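Local coordinates for protein spartin (PDB 4U7I) that acts as a lipophagy receptor and lipid transfer protein in lipid droplet turnover, and binds the ESCRT-III protein IST1 through its MIT domain, at residues A[26-31]-A[83-88]. Sequence-based numbering, arbitrary orientation.
Sequences NTDELG and RTRLEI
Asp-28 and Arg-85 form a buried salt bridge between the first and third helices of the MIT three-helix bundle. Helix 5-29 supplies the acid and helix 63-90 the base. The CA atoms of Asp-28 and Arg-85 are 9.6 Å apart, and the two side chains reach toward each other to close that distance.

The pair is bidentate and side-on. NE of Arg-85 donates to OD2 of Asp-28 at 2.7 Å, with an N-H...O angle of 163°. The second bond, from NH2 of Arg-85 to OD1 of Asp-28, is 2.9 Å long. Both oxygens accept on their syn sides, with the donors tilted out of the carboxylate plane. The carboxylate meets the edge of the guanidinium close to its plane, yet the two flat groups are turned 31° against each other. The two bonds fix the rotation of both groups. A bend at chi2 (60°) in the otherwise extended Arg-85 chain turns its NE edge to the acid.

Tyr-40 of helix 33-51 hydrogen-bonds through OH to OD2 of Asp-28, tying the second helix to the pair and giving OD2 two partners. The bound IST1 peptide packs an apolar side chain on Asp-28 and an aromatic one on Arg-85, so the bridge forms part of the peptide-binding surface.

Helix 5-29 then ends in a Schellman motif at Gly-31, whose N bonds to the backbone O of Asp-28 at 3.0 Å.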
loop_
_atom_site.group_PDB
_atom_site.type_symbol
_atom_site.label_atom_id
_atom_site.label_comp_id
_atom_site.label_asym_id
_atom_site.label_seq_id
_atom_site.Cartn_x
_atom_site.Cartn_y
_atom_site.Cartn_z
ATOM N N ASN A 26 -5.707 -7.259 -8.906
ATOM C CA ASN A 26 -5.913 -8.267 -9.947
ATOM C C ASN A 26 -7.193 -9.060 -9.722
ATOM O O ASN A 26 -7.973 -9.279 -10.659
ATOM C CB ASN A 26 -4.743 -9.267 -10.028
ATOM C CG ASN A 26 -3.529 -8.704 -10.730
ATOM O OD1 ASN A 26 -3.571 -7.613 -11.299
ATOM N ND2 ASN A 26 -2.428 -9.460 -10.704
ATOM N N THR A 27 -7.403 -9.523 -8.489
ATOM C CA THR A 27 -8.562 -10.372 -8.216
ATOM C C THR A 27 -9.842 -9.556 -8.208
ATOM O O THR A 27 -10.904 -10.027 -8.612
ATOM C CB THR A 27 -8.412 -11.141 -6.881
ATOM O OG1 THR A 27 -8.074 -10.244 -5.823
ATOM C CG2 THR A 27 -7.274 -12.140 -7.023
ATOM N N ASP A 28 -9.728 -8.321 -7.760
ATOM C CA ASP A 28 -10.861 -7.401 -7.773
ATOM C C ASP A 28 -11.331 -7.140 -9.208
ATOM O O ASP A 28 -12.534 -7.174 -9.507
ATOM C CB ASP A 28 -10.452 -6.097 -7.080
ATOM C CG ASP A 28 -11.636 -5.319 -6.542
ATOM O OD1 ASP A 28 -12.762 -5.577 -7.001
ATOM O OD2 ASP A 28 -11.428 -4.443 -5.664
ATOM N N GLU A 29 -10.384 -6.888 -10.108
ATOM C CA GLU A 29 -10.727 -6.648 -11.503
ATOM C C GLU A 29 -11.376 -7.878 -12.126
ATOM O O GLU A 29 -12.213 -7.757 -13.012
ATOM C CB GLU A 29 -9.485 -6.223 -12.305
ATOM C CG GLU A 29 -8.995 -4.842 -11.913
ATOM C CD GLU A 29 -7.551 -4.578 -12.263
ATOM O OE1 GLU A 29 -6.860 -5.530 -12.699
ATOM O OE2 GLU A 29 -7.114 -3.418 -12.094
ATOM N N LEU A 30 -11.001 -9.064 -11.644
ATOM C CA LEU A 30 -11.531 -10.307 -12.183
ATOM C C LEU A 30 -12.846 -10.692 -11.500
ATOM O O LEU A 30 -13.460 -11.704 -11.832
ATOM C CB LEU A 30 -10.485 -11.415 -12.025
ATOM C CG LEU A 30 -10.507 -12.599 -12.981
ATOM C CD1 LEU A 30 -10.721 -12.125 -14.403
ATOM C CD2 LEU A 30 -9.195 -13.365 -12.854
ATOM N N GLY A 31 -13.269 -9.875 -10.545
ATOM C CA GLY A 31 -14.534 -10.072 -9.852
ATOM C C GLY A 31 -14.485 -11.053 -8.692
ATOM O O GLY A 31 -15.519 -11.503 -8.200
ATOM N N ARG A 83 -8.123 1.085 1.898
ATOM C CA ARG A 83 -9.114 1.100 2.964
ATOM C C ARG A 83 -10.496 1.472 2.424
ATOM O O ARG A 83 -11.515 0.914 2.854
ATOM C CB ARG A 83 -8.675 2.047 4.081
ATOM C CG ARG A 83 -7.691 1.378 5.040
ATOM C CD ARG A 83 -7.332 2.250 6.233
ATOM N NE ARG A 83 -6.963 1.434 7.391
ATOM C CZ ARG A 83 -6.270 1.877 8.436
ATOM N NH1 ARG A 83 -5.847 3.136 8.474
ATOM N NH2 ARG A 83 -5.998 1.058 9.444
ATOM N N THR A 84 -10.527 2.393 1.465
ATOM C CA THR A 84 -11.789 2.777 0.834
ATOM C C THR A 84 -12.393 1.594 0.079
ATOM O O THR A 84 -13.570 1.258 0.257
ATOM C CB THR A 84 -11.595 3.947 -0.124
ATOM O OG1 THR A 84 -11.242 5.113 0.634
ATOM C CG2 THR A 84 -12.870 4.212 -0.915
ATOM N N ARG A 85 -11.588 0.955 -0.761
ATOM C CA ARG A 85 -12.090 -0.162 -1.566
ATOM C C ARG A 85 -12.534 -1.317 -0.674
ATOM O O ARG A 85 -13.544 -1.980 -0.935
ATOM C CB ARG A 85 -11.021 -0.637 -2.554
ATOM C CG ARG A 85 -11.488 -1.760 -3.471
ATOM C CD ARG A 85 -12.697 -1.318 -4.308
ATOM N NE ARG A 85 -13.130 -2.375 -5.227
ATOM C CZ ARG A 85 -14.184 -2.278 -6.031
ATOM N NH1 ARG A 85 -14.918 -1.173 -6.020
ATOM N NH2 ARG A 85 -14.512 -3.282 -6.838
ATOM N N LEU A 86 -11.777 -1.556 0.387
ATOM C CA LEU A 86 -12.124 -2.634 1.304
ATOM C C LEU A 86 -13.480 -2.402 1.957
ATOM O O LEU A 86 -14.296 -3.318 2.059
ATOM C CB LEU A 86 -11.041 -2.788 2.368
ATOM C CG LEU A 86 -11.292 -3.958 3.328
ATOM C CD1 LEU A 86 -11.445 -5.274 2.577
ATOM C CD2 LEU A 86 -10.166 -4.052 4.352
ATOM N N GLU A 87 -13.734 -1.172 2.389
ATOM C CA GLU A 87 -14.987 -0.881 3.066
ATOM C C GLU A 87 -16.130 -1.012 2.069
ATOM O O GLU A 87 -17.209 -1.502 2.398
ATOM C CB GLU A 87 -14.961 0.508 3.697
ATOM C CG GLU A 87 -16.234 0.814 4.460
ATOM C CD GLU A 87 -16.189 2.120 5.215
ATOM O OE1 GLU A 87 -15.116 2.756 5.254
ATOM O OE2 GLU A 87 -17.241 2.509 5.771
ATOM N N ILE A 88 -15.866 -0.607 0.830
ATOM C CA ILE A 88 -16.861 -0.705 -0.226
ATOM C C ILE A 88 -17.225 -2.164 -0.496
ATOM O O ILE A 88 -18.406 -2.511 -0.607
ATOM C CB ILE A 88 -16.355 -0.024 -1.512
ATOM C CG1 ILE A 88 -16.493 1.503 -1.380
ATOM C CG2 ILE A 88 -17.122 -0.518 -2.731
ATOM C CD1 ILE A 88 -17.903 2.049 -1.633
#